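PDB 6Y0R: chitooligosaccharide oxidase from Gibberella zeae, which oxidises the C1 hydroxyl of chitooligosaccharides to the corresponding lactones with a bicovalently bound FAD, passing the electrons to molecular oxygen to give hydrogen peroxide. Local coordinates for residues Lys232-Ile238 / Gln304-Val310; Tyr168-Lys174 / Met261-Met267; Pro58-Ala62 / Phe101-Asp105; Lys47-Thr51 / Met109-Arg114. All blocks are in the same frame, centred on the assembly; numbering follows the deposited sequence.

Contact 1: residues Lys232-Ile238 / Gln304-Val310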
# COMPACT_ATOMS: atom_id res chain seq x y z
N LYS A 232 0.50 -18.00 -17.98
CA LYS A 232 1.41 -18.84 -17.20
C LYS A 232 2.22 -17.92 -16.28
O LYS A 232 3.06 -17.12 -16.77
CB LYS A 232 2.31 -19.66 -18.12
CG LYS A 232 1.59 -20.75 -18.91
CD LYS A 232 2.48 -21.47 -19.87
CE LYS A 232 1.77 -22.55 -20.68
NZ LYS A 232 0.83 -22.00 -21.70
N ILE A 233 2.03 -18.12 -14.99
CA ILE A 233 2.76 -17.33 -13.96
C ILE A 233 2.98 -18.32 -12.83
O ILE A 233 2.05 -19.03 -12.46
CB ILE A 233 2.04 -16.03 -13.55
CG1 ILE A 233 2.84 -15.34 -12.45
CG2 ILE A 233 0.59 -16.22 -13.13
CD1 ILE A 233 2.61 -13.86 -12.35
N THR A 234 4.20 -18.41 -12.37
CA THR A 234 4.62 -19.44 -11.42
C THR A 234 4.85 -18.80 -10.04
O THR A 234 5.81 -18.05 -9.91
CB THR A 234 5.86 -20.16 -11.94
OG1 THR A 234 5.56 -20.68 -13.24
CG2 THR A 234 6.32 -21.26 -11.02
N TYR A 235 4.12 -19.25 -9.04
CA TYR A 235 4.42 -18.86 -7.64
C TYR A 235 5.40 -19.88 -7.12
O TYR A 235 5.44 -21.04 -7.58
CB TYR A 235 3.17 -18.71 -6.79
CG TYR A 235 2.33 -19.94 -6.60
CD1 TYR A 235 2.65 -20.87 -5.63
CD2 TYR A 235 1.13 -20.05 -7.28
CE1 TYR A 235 1.81 -21.94 -5.38
CE2 TYR A 235 0.29 -21.13 -7.04
CZ TYR A 235 0.65 -22.09 -6.12
OH TYR A 235 -0.16 -23.17 -5.85
N PHE A 236 6.23 -19.45 -6.18
CA PHE A 236 7.28 -20.33 -5.67
C PHE A 236 7.61 -19.97 -4.23
O PHE A 236 7.31 -18.88 -3.76
CB PHE A 236 8.54 -20.30 -6.53
CG PHE A 236 9.24 -18.97 -6.62
CD1 PHE A 236 8.91 -18.04 -7.60
CD2 PHE A 236 10.25 -18.65 -5.71
CE1 PHE A 236 9.56 -16.82 -7.67
CE2 PHE A 236 10.90 -17.42 -5.79
CZ PHE A 236 10.55 -16.51 -6.77
N ASP A 237 8.19 -20.95 -3.55
CA ASP A 237 8.62 -20.84 -2.14
C ASP A 237 9.92 -21.61 -1.98
O ASP A 237 10.11 -22.65 -2.64
CB ASP A 237 7.52 -21.36 -1.22
CG ASP A 237 6.26 -20.50 -1.27
OD1 ASP A 237 6.23 -19.42 -0.59
OD2 ASP A 237 5.36 -20.84 -2.09
N ILE A 238 10.76 -21.10 -1.10
CA ILE A 238 12.02 -21.77 -0.68
C ILE A 238 12.04 -21.79 0.84
O ILE A 238 12.18 -20.72 1.46
CB ILE A 238 13.28 -21.12 -1.25
CG1 ILE A 238 13.16 -20.80 -2.74
CG2 ILE A 238 14.45 -22.03 -0.99
CD1 ILE A 238 14.35 -20.10 -3.31
N GLN A 304 15.27 -26.79 -1.35
CA GLN A 304 14.38 -27.20 -2.48
C GLN A 304 13.41 -26.04 -2.77
O GLN A 304 12.87 -25.43 -1.83
CB GLN A 304 13.57 -28.45 -2.11
CG GLN A 304 12.91 -29.17 -3.30
CD GLN A 304 11.49 -29.68 -3.14
OE1 GLN A 304 10.93 -29.83 -2.04
NE2 GLN A 304 10.86 -29.97 -4.27
N VAL A 305 13.25 -25.76 -4.05
CA VAL A 305 12.22 -24.81 -4.54
C VAL A 305 10.93 -25.61 -4.71
O VAL A 305 10.98 -26.63 -5.42
CB VAL A 305 12.67 -24.19 -5.86
CG1 VAL A 305 11.61 -23.32 -6.49
CG2 VAL A 305 13.96 -23.41 -5.65
N THR A 306 9.84 -25.12 -4.15
CA THR A 306 8.48 -25.58 -4.50
C THR A 306 7.88 -24.54 -5.43
O THR A 306 8.12 -23.35 -5.24
CB THR A 306 7.61 -25.86 -3.28
OG1 THR A 306 7.40 -24.64 -2.57
CG2 THR A 306 8.21 -26.91 -2.36
N ALA A 307 7.13 -24.94 -6.44
CA ALA A 307 6.64 -24.01 -7.47
C ALA A 307 5.45 -24.60 -8.20
O ALA A 307 5.38 -25.85 -8.44
CB ALA A 307 7.73 -23.65 -8.43
N THR A 308 4.54 -23.72 -8.57
CA THR A 308 3.32 -24.12 -9.30
C THR A 308 3.03 -23.06 -10.34
O THR A 308 2.96 -21.88 -9.99
CB THR A 308 2.13 -24.30 -8.36
OG1 THR A 308 2.44 -25.26 -7.35
CG2 THR A 308 0.92 -24.75 -9.14
N THR A 309 2.80 -23.50 -11.58
CA THR A 309 2.37 -22.58 -12.64
C THR A 309 0.85 -22.53 -12.66
O THR A 309 0.19 -23.62 -12.82
CB THR A 309 2.95 -22.98 -13.99
OG1 THR A 309 4.37 -23.07 -13.87
CG2 THR A 309 2.63 -21.99 -15.09
N VAL A 310 0.32 -21.33 -12.67
CA VAL A 310 -1.13 -21.03 -12.74
C VAL A 310 -1.31 -19.89 -13.75
O VAL A 310 -0.34 -19.48 -14.40
CB VAL A 310 -1.66 -20.68 -11.34
CG1 VAL A 310 -1.61 -21.88 -10.42
CG2 VAL A 310 -0.90 -19.53 -10.72
O HOH W 1 5.37 -23.07 -3.66
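The Y235 ring lies against T308 on the face of the sheet that also carries V310. T308 CB sits over one ring face in a CH-pi contact, 3.9 Å from the centroid of the Y235 ring, and the two side chains run side by side. Y235 CG is wedged between its own backbone N and carbonyl carbon (chi1 62°), which swings the ring over the neighbouring strand, where CE2 also meets V310 CG1 at 3.9 Å. On the reverse face T234 OG1 and T309 OG1 approach to 2.7 Å, T234 CG2 packs on A307 CB at 3.8 Å, and F236 touches A307 by its CB alone, its ring turning away toward L289 and L293 of helix 286-300.

These side chains are set by an antiparallel ladder. I233 with V310, Y235 with T308 and D237 with T306 are hydrogen-bonded pairs; the V310 N to I233 O bond is nearly straight (2.9 Å, 176°). Water 1 spans D237 OD2 and T306 OG1. H318 stacks on Y235, and strand 275-283 pairs with the far edge of 233-238. Strand 305-310 is one of the two edge strands of this seven-stranded antiparallel sheet; six backbone bonds hold it, so its side chains only supplement that grip.

Contact 2: residues Tyr168-Lys174 / Met261-Met267. With FAD (flavin-adenine dinucleotide), chain B.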
# COMPACT_ATOMS: atom_id res chain seq x y z
N TYR A 168 2.40 -2.28 -4.26
CA TYR A 168 3.51 -3.22 -4.54
C TYR A 168 2.95 -4.64 -4.51
O TYR A 168 2.36 -5.05 -3.49
CB TYR A 168 4.62 -3.05 -3.52
CG TYR A 168 5.73 -4.05 -3.70
CD1 TYR A 168 6.78 -3.83 -4.58
CD2 TYR A 168 5.72 -5.21 -2.94
CE1 TYR A 168 7.78 -4.80 -4.73
CE2 TYR A 168 6.71 -6.17 -3.10
CZ TYR A 168 7.74 -5.97 -3.99
OH TYR A 168 8.70 -6.97 -4.04
N GLY A 169 3.17 -5.43 -5.56
CA GLY A 169 2.75 -6.84 -5.53
C GLY A 169 3.66 -7.74 -6.34
O GLY A 169 4.80 -7.34 -6.63
N MET A 170 3.13 -8.90 -6.68
CA MET A 170 3.94 -10.02 -7.18
C MET A 170 4.40 -9.85 -8.63
O MET A 170 5.11 -10.75 -9.09
CB MET A 170 3.12 -11.31 -7.05
CG MET A 170 2.85 -11.63 -5.59
SD MET A 170 4.42 -12.10 -4.86
CE MET A 170 4.06 -11.78 -3.13
N VAL A 171 3.99 -8.81 -9.36
CA VAL A 171 4.62 -8.51 -10.67
C VAL A 171 5.20 -7.10 -10.69
O VAL A 171 5.34 -6.55 -11.80
CB VAL A 171 3.66 -8.76 -11.84
CG1 VAL A 171 3.34 -10.25 -11.94
CG2 VAL A 171 2.41 -7.90 -11.81
N ALA A 172 5.51 -6.52 -9.53
CA ALA A 172 6.01 -5.13 -9.46
C ALA A 172 7.29 -4.97 -10.31
O ALA A 172 7.46 -3.92 -10.94
CB ALA A 172 6.28 -4.77 -8.01
N ARG A 173 8.21 -5.90 -10.26
CA ARG A 173 9.51 -5.66 -10.91
C ARG A 173 9.30 -5.70 -12.42
O ARG A 173 10.10 -5.07 -13.12
CB ARG A 173 10.58 -6.64 -10.45
CG ARG A 173 10.91 -6.46 -8.98
CD ARG A 173 12.07 -7.29 -8.50
NE ARG A 173 13.37 -6.84 -9.02
CZ ARG A 173 14.02 -7.38 -10.02
NH1 ARG A 173 13.50 -8.38 -10.71
NH2 ARG A 173 15.20 -6.88 -10.34
N LYS A 174 8.24 -6.34 -12.91
CA LYS A 174 8.00 -6.31 -14.39
C LYS A 174 7.15 -5.11 -14.79
O LYS A 174 7.42 -4.51 -15.86
CB LYS A 174 7.33 -7.60 -14.83
CG LYS A 174 7.09 -7.70 -16.32
CD LYS A 174 8.38 -7.83 -17.12
CE LYS A 174 8.10 -7.83 -18.61
NZ LYS A 174 9.32 -8.18 -19.35
N MET A 261 18.66 -9.86 -11.15
CA MET A 261 17.73 -10.89 -11.64
C MET A 261 16.76 -10.25 -12.63
O MET A 261 16.40 -9.07 -12.59
CB MET A 261 16.97 -11.56 -10.49
CG MET A 261 15.89 -10.68 -9.90
SD MET A 261 15.33 -11.50 -8.34
CE MET A 261 14.14 -10.31 -7.73
N PRO A 262 16.24 -11.05 -13.59
CA PRO A 262 15.31 -10.52 -14.58
C PRO A 262 14.04 -9.94 -13.98
O PRO A 262 13.63 -10.36 -12.88
CB PRO A 262 14.95 -11.72 -15.48
CG PRO A 262 16.09 -12.71 -15.23
CD PRO A 262 16.52 -12.48 -13.79
N ALA A 263 13.42 -9.04 -14.73
CA ALA A 263 12.19 -8.32 -14.36
C ALA A 263 11.05 -9.32 -14.08
O ALA A 263 10.13 -8.96 -13.32
CB ALA A 263 11.80 -7.34 -15.45
N GLU A 264 11.04 -10.48 -14.74
CA GLU A 264 9.97 -11.49 -14.56
C GLU A 264 9.90 -12.04 -13.13
O GLU A 264 8.89 -12.73 -12.86
CB GLU A 264 10.22 -12.65 -15.54
CG GLU A 264 9.85 -12.29 -16.96
CD GLU A 264 10.81 -11.35 -17.68
OE1 GLU A 264 12.01 -11.29 -17.31
OE2 GLU A 264 10.34 -10.67 -18.61
N ILE A 265 10.93 -11.83 -12.28
CA ILE A 265 10.88 -12.32 -10.88
C ILE A 265 10.57 -11.14 -9.94
O ILE A 265 11.22 -10.14 -10.03
CB ILE A 265 12.19 -12.97 -10.44
CG1 ILE A 265 12.64 -14.13 -11.33
CG2 ILE A 265 12.07 -13.39 -8.99
CD1 ILE A 265 13.97 -14.62 -10.98
N THR A 266 9.59 -11.30 -9.06
CA THR A 266 9.38 -10.46 -7.88
C THR A 266 9.39 -11.39 -6.68
O THR A 266 8.71 -12.43 -6.75
CB THR A 266 8.13 -9.58 -7.99
OG1 THR A 266 8.18 -8.71 -9.13
CG2 THR A 266 7.94 -8.74 -6.74
N MET A 267 10.19 -11.11 -5.66
CA MET A 267 10.22 -12.04 -4.54
C MET A 267 10.60 -11.33 -3.26
O MET A 267 11.07 -10.15 -3.30
CB MET A 267 11.17 -13.21 -4.78
CG MET A 267 12.59 -12.86 -4.89
SD MET A 267 13.47 -14.46 -5.27
CE MET A 267 12.57 -15.59 -4.24
PA FAD B . -8.12 3.51 3.16
O1A FAD B . -7.93 3.37 4.62
O2A FAD B . -9.49 3.63 2.61
O5B FAD B . -7.28 4.74 2.61
C5B FAD B . -5.86 4.80 2.73
C4B FAD B . -5.40 6.24 2.57
O4B FAD B . -5.73 6.71 1.24
C3B FAD B . -6.04 7.29 3.50
O3B FAD B . -5.16 8.41 3.69
C2B FAD B . -7.26 7.74 2.70
O2B FAD B . -7.81 9.00 3.09
C1B FAD B . -6.68 7.76 1.31
N9A FAD B . -7.65 7.57 0.24
C8A FAD B . -8.35 6.41 -0.01
N7A FAD B . -9.17 6.54 -1.05
C5A FAD B . -9.00 7.85 -1.48
C6A FAD B . -9.58 8.59 -2.52
N6A FAD B . -10.47 8.05 -3.36
N1A FAD B . -9.22 9.90 -2.67
C2A FAD B . -8.34 10.40 -1.78
N3A FAD B . -7.71 9.79 -0.78
C4A FAD B . -8.08 8.50 -0.67
N1 FAD B . 0.11 -2.79 0.24
C2 FAD B . 0.89 -3.12 -0.80
O2 FAD B . 1.55 -2.22 -1.43
N3 FAD B . 0.96 -4.42 -1.20
C4 FAD B . 0.27 -5.45 -0.59
O4 FAD B . 0.37 -6.62 -1.01
C4X FAD B . -0.58 -5.13 0.50
N5 FAD B . -1.31 -6.09 1.07
C5X FAD B . -2.22 -5.71 2.03
C6 FAD B . -3.06 -6.70 2.61
C7 FAD B . -3.97 -6.37 3.60
C7M FAD B . -4.85 -7.43 4.23
C8 FAD B . -4.12 -4.98 4.01
C8M FAD B . -5.17 -4.51 4.99
C9 FAD B . -3.24 -4.02 3.45
C9A FAD B . -2.29 -4.37 2.48
N10 FAD B . -1.46 -3.40 1.91
C10 FAD B . -0.59 -3.74 0.86
C1' FAD B . -1.48 -2.00 2.35
C2' FAD B . -2.43 -1.16 1.50
O2' FAD B . -1.84 -0.86 0.23
C3' FAD B . -2.72 0.11 2.26
O3' FAD B . -3.34 -0.29 3.50
C4' FAD B . -3.63 1.02 1.43
O4' FAD B . -3.44 2.41 1.77
C5' FAD B . -5.06 0.62 1.66
O5' FAD B . -5.94 1.32 0.75
P FAD B . -7.48 1.39 1.14
O1P FAD B . -8.19 2.13 0.07
O2P FAD B . -8.01 0.06 1.54
O3P FAD B . -7.39 2.22 2.53
O HOH W 2 17.66 -6.71 -12.04
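R173 donates four of the five hydrogen bonds across the contact, two of them from NH1 to P262 O (2.9 Å) and, straighter, to I265 O (3.0 Å, 157°). Both oxygens lie at the guanidinium edge, but only I265 O is met in its carbonyl plane; P262 O is approached from above its plane, while I265 N closes the type I turn from the opposite face. NH2 has a weak bond to M261 O, supplemented by water 2, and NE binds G380 O. A bend at chi3 (70°) turns the guanidinium so that these carbonyls lie along its edge. The R173 backbone N donates to T266 OG1 at 3.0 Å.

The salt bridge joins K174 NZ to E264 OE2 at 2.8 Å, the two side chains lying alongside each other.

Van der Waals contacts fill in: M261 CE lies over one guanidinium face, toward its rim, and T266 CG2 reaches Y168 OH, itself hydrogen-bonded to I378 O, at 3.3 Å.

Y168 also clasps the flavin with its backbone: its N donates to FAD O2, and FAD N3 donates to its O at 2.8 Å. The flavin-binding segment is thus tied to strand 265-272 of the seven-stranded sheet by a buried guanidinium whose N-H groups are met by carbonyl oxygens.

Contact 3: residues Pro58-Ala62 / Phe101-Asp105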
# COMPACT_ATOMS: atom_id res chain seq x y z
N PRO A 58 -9.43 2.64 16.39
CA PRO A 58 -10.76 3.12 16.04
C PRO A 58 -10.85 4.64 16.15
O PRO A 58 -10.13 5.26 16.97
CB PRO A 58 -11.63 2.46 17.15
CG PRO A 58 -10.71 2.45 18.31
CD PRO A 58 -9.34 2.07 17.74
N PHE A 59 -11.68 5.24 15.31
CA PHE A 59 -11.95 6.70 15.30
C PHE A 59 -13.43 6.91 15.02
O PHE A 59 -14.10 6.03 14.46
CB PHE A 59 -11.05 7.46 14.32
CG PHE A 59 -9.59 7.46 14.68
CD1 PHE A 59 -9.14 8.15 15.80
CD2 PHE A 59 -8.64 6.77 13.92
CE1 PHE A 59 -7.81 8.12 16.17
CE2 PHE A 59 -7.31 6.75 14.31
CZ PHE A 59 -6.88 7.43 15.41
N GLU A 60 -13.91 8.06 15.51
CA GLU A 60 -15.32 8.49 15.43
C GLU A 60 -15.37 9.74 14.55
O GLU A 60 -15.07 10.84 15.00
CB GLU A 60 -15.86 8.74 16.83
CG GLU A 60 -17.30 9.23 16.80
CD GLU A 60 -18.36 8.15 16.63
OE1 GLU A 60 -19.59 8.46 16.86
OE2 GLU A 60 -17.99 7.02 16.25
N PRO A 61 -15.77 9.59 13.28
CA PRO A 61 -16.02 10.74 12.41
C PRO A 61 -17.12 11.67 12.98
O PRO A 61 -17.93 11.19 13.77
CB PRO A 61 -16.44 10.14 11.08
CG PRO A 61 -15.91 8.70 11.13
CD PRO A 61 -15.95 8.30 12.58
N ALA A 62 -17.09 12.92 12.55
CA ALA A 62 -18.22 13.87 12.75
C ALA A 62 -19.44 13.44 11.94
O ALA A 62 -20.57 13.65 12.42
CB ALA A 62 -17.78 15.27 12.41
N PHE A 101 -10.10 7.60 8.12
CA PHE A 101 -10.89 8.36 9.14
C PHE A 101 -10.26 9.74 9.36
O PHE A 101 -10.93 10.65 9.93
CB PHE A 101 -10.93 7.62 10.47
CG PHE A 101 -11.74 6.36 10.43
CD1 PHE A 101 -11.29 5.26 9.72
CD2 PHE A 101 -12.99 6.29 11.04
CE1 PHE A 101 -12.04 4.11 9.64
CE2 PHE A 101 -13.73 5.12 10.97
CZ PHE A 101 -13.27 4.04 10.27
N GLY A 102 -9.03 9.92 8.92
CA GLY A 102 -8.26 11.11 9.27
C GLY A 102 -7.22 10.89 10.35
O GLY A 102 -6.55 11.89 10.66
N GLY A 103 -7.11 9.69 10.94
CA GLY A 103 -6.13 9.41 12.02
C GLY A 103 -6.42 10.18 13.29
O GLY A 103 -5.51 10.42 14.10
N GLU A 104 -7.67 10.59 13.45
CA GLU A 104 -8.19 11.36 14.61
C GLU A 104 -9.72 11.40 14.50
O GLU A 104 -10.24 11.00 13.46
CB GLU A 104 -7.63 12.78 14.67
CG GLU A 104 -7.95 13.61 13.46
CD GLU A 104 -7.26 14.97 13.43
OE1 GLU A 104 -6.55 15.30 14.41
OE2 GLU A 104 -7.47 15.70 12.47
N ASP A 105 -10.38 11.78 15.59
CA ASP A 105 -11.86 11.93 15.60
C ASP A 105 -12.24 13.19 14.85
O ASP A 105 -11.41 14.13 14.73
CB ASP A 105 -12.39 11.98 17.03
CG ASP A 105 -12.26 10.69 17.80
OD1 ASP A 105 -12.15 9.63 17.17
OD2 ASP A 105 -12.29 10.74 19.01
O HOH W 3 -10.91 7.49 18.84
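F59 lays its ring flat over the backbone of G103 and E104, with E104 N above the ring centre and G103 C nearer the rim, 3.5 Å from CZ of F59. Both segments are loops of the PCMH-type FAD-binding domain: residues 58-62 lead into strand 63-65, and the loop 101-105 comes shortly before strand 108-111, the two strands being parallel neighbours in one sheet. The ring is therefore stacked on peptide groups, and G103 CA adds an off-centre CH-pi contact. A positive phi at G103 (65°) turns the chain here.

At the base of the side chain, F59 CB meets F101 CB at 3.9 Å. The F101 ring continues past the F59 carbonyl to P61, whose CG lies 3.8 Å from F101 CD2; M109 of strand 108-111 touches both P61 and F101. This apolar layer comes within about 6 Å of the FAD, measured from the F101 side chain.

The polar part is concentrated on D105. CG of D105 stands anti to its own carbonyl carbon (chi1 -68°), bringing the carboxylate back to the other loop. Its OD1 lies at the edge of the F59 ring, near the ring plane, and also accepts a hydrogen bond from water 3, which donates to P58 O as well. E60 N donates to the same D105 OD1 in a nearly straight bond of 2.9 Å and 167°, arriving from above the carboxylate plane.

Contact 4: residues Lys47-Thr51 / Met109-Arg114; sequences KEDGT and MIELDR
D49 OD1 is gripped by R114 NH2 at 2.9 Å and by water 4 at 2.6 Å, the water also lying within bonding distance of D113 OD2. R114 NH1 takes the second oxygen, D49 OD2, at 3.2 Å on its syn lone pair, so the guanidinium holds the carboxylate end-on with two nitrogens. The fit is twisted, for the two planes stand 50° apart. NH2 of R114 is shared: it also bonds D113 OD1 in a salt bridge of 2.8 Å, again on a syn lone pair, with both acceptors close to the guanidinium plane. A bend at chi2 (-53°) turns the arginine toward the helix. E48 OE2 stays well out of the guanidinium plane, a long, purely electrostatic contact.

The network joins helix 44-50 to strand 108-111 and the loop after it, the latter part of the PCMH-type FAD-binding domain, where L112 touches the cofactor.

Several acidic groups crowd this spot. E111 OE1 comes 4.2 Å from D49 OD1, a proximity that K90 probably eases by pairing with E111 OE1 and donating to D49 O. R133 likewise pairs with D113 OD2. E111 OE2 accepts from D113 N through its anti lone pair, tying the loop after the strand back to E111. M109 CE packs against D49 O at 3.4 Å.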
# COMPACT_ATOMS: atom_id res chain seq x y z
N LYS A 47 -21.75 1.68 12.10
CA LYS A 47 -20.82 0.60 12.52
C LYS A 47 -20.26 -0.10 11.28
O LYS A 47 -19.05 -0.40 11.27
CB LYS A 47 -21.49 -0.39 13.46
CG LYS A 47 -21.89 0.23 14.79
CD LYS A 47 -21.87 -0.73 15.95
CE LYS A 47 -22.30 -0.06 17.24
NZ LYS A 47 -23.47 -0.74 17.84
N GLU A 48 -21.09 -0.34 10.28
CA GLU A 48 -20.66 -1.02 9.02
C GLU A 48 -19.56 -0.20 8.31
O GLU A 48 -18.55 -0.79 7.87
CB GLU A 48 -21.91 -1.24 8.17
CG GLU A 48 -21.63 -1.90 6.86
CD GLU A 48 -22.88 -2.24 6.07
OE1 GLU A 48 -23.23 -3.41 6.04
OE2 GLU A 48 -23.49 -1.32 5.50
N ASP A 49 -19.72 1.12 8.18
CA ASP A 49 -18.76 1.99 7.45
C ASP A 49 -17.71 2.58 8.38
O ASP A 49 -16.66 3.04 7.88
CB ASP A 49 -19.52 3.11 6.73
CG ASP A 49 -20.52 2.56 5.73
OD1 ASP A 49 -20.20 1.54 5.08
OD2 ASP A 49 -21.61 3.18 5.59
N GLY A 50 -17.97 2.61 9.69
CA GLY A 50 -17.25 3.47 10.64
C GLY A 50 -16.41 2.69 11.63
O GLY A 50 -15.98 3.29 12.62
N THR A 51 -16.17 1.39 11.38
CA THR A 51 -15.31 0.55 12.22
C THR A 51 -13.99 0.37 11.48
O THR A 51 -13.99 -0.28 10.42
CB THR A 51 -15.92 -0.79 12.58
OG1 THR A 51 -17.18 -0.53 13.20
CG2 THR A 51 -15.03 -1.56 13.52
N MET A 109 -16.03 11.96 7.04
CA MET A 109 -15.50 10.80 6.29
C MET A 109 -16.40 10.49 5.07
O MET A 109 -17.66 10.40 5.21
CB MET A 109 -15.31 9.57 7.17
CG MET A 109 -14.58 8.42 6.44
SD MET A 109 -14.20 7.09 7.56
CE MET A 109 -15.86 6.39 7.74
N ILE A 110 -15.79 10.41 3.92
CA ILE A 110 -16.50 10.11 2.65
C ILE A 110 -16.18 8.65 2.34
O ILE A 110 -15.03 8.35 1.89
CB ILE A 110 -16.18 11.11 1.54
CG1 ILE A 110 -16.49 12.55 2.00
CG2 ILE A 110 -16.93 10.74 0.27
CD1 ILE A 110 -16.19 13.61 1.00
N GLU A 111 -17.16 7.79 2.64
CA GLU A 111 -17.09 6.33 2.38
C GLU A 111 -17.30 6.11 0.89
O GLU A 111 -18.34 6.52 0.35
CB GLU A 111 -18.13 5.60 3.23
CG GLU A 111 -18.23 4.12 2.90
CD GLU A 111 -16.95 3.37 3.28
OE1 GLU A 111 -16.52 3.49 4.47
OE2 GLU A 111 -16.35 2.77 2.37
N LEU A 112 -16.36 5.48 0.18
CA LEU A 112 -16.45 5.32 -1.30
C LEU A 112 -16.77 3.87 -1.71
O LEU A 112 -16.82 3.63 -2.92
CB LEU A 112 -15.16 5.79 -1.98
CG LEU A 112 -14.82 7.27 -1.76
CD1 LEU A 112 -13.43 7.60 -2.24
CD2 LEU A 112 -15.87 8.15 -2.44
N ASP A 113 -16.90 2.93 -0.79
CA ASP A 113 -16.96 1.49 -1.17
C ASP A 113 -18.31 1.12 -1.81
O ASP A 113 -18.39 -0.03 -2.27
CB ASP A 113 -16.58 0.53 -0.05
CG ASP A 113 -17.52 0.36 1.12
OD1 ASP A 113 -18.65 0.93 1.07
OD2 ASP A 113 -17.11 -0.30 2.12
N ARG A 114 -19.28 2.04 -1.93
CA ARG A 114 -20.49 1.77 -2.77
C ARG A 114 -20.17 1.98 -4.25
O ARG A 114 -20.99 1.60 -5.12
CB ARG A 114 -21.67 2.66 -2.36
CG ARG A 114 -22.03 2.66 -0.89
CD ARG A 114 -22.27 1.31 -0.25
NE ARG A 114 -22.99 1.43 1.00
CZ ARG A 114 -22.42 1.56 2.19
NH1 ARG A 114 -23.17 1.69 3.27
NH2 ARG A 114 -21.10 1.59 2.32
O HOH W 4 -18.64 -0.43 4.31

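The four contacts form two touching pairs. Contacts 3 and 4, with centres about 12 Å apart, lie around the FAD-binding domain's sheet holding strands 63-65 and 108-111; contact 3 falls between the segments of contact 4 in sequence, and the F101 ring packs on G50 and M109. Contacts 1 and 2 follow later, their segments alternating along the chain, with centres about 14 Å apart. They share the seven-stranded sheet, and I233 packs on V171. Contacts 2 and 3 lie about 36 Å apart, on opposite sides of the chain's centre. FAD stretches between the pairs, its flavin bound at contact 2 and L112 of contact 4 touching it, so both regions frame one cofactor.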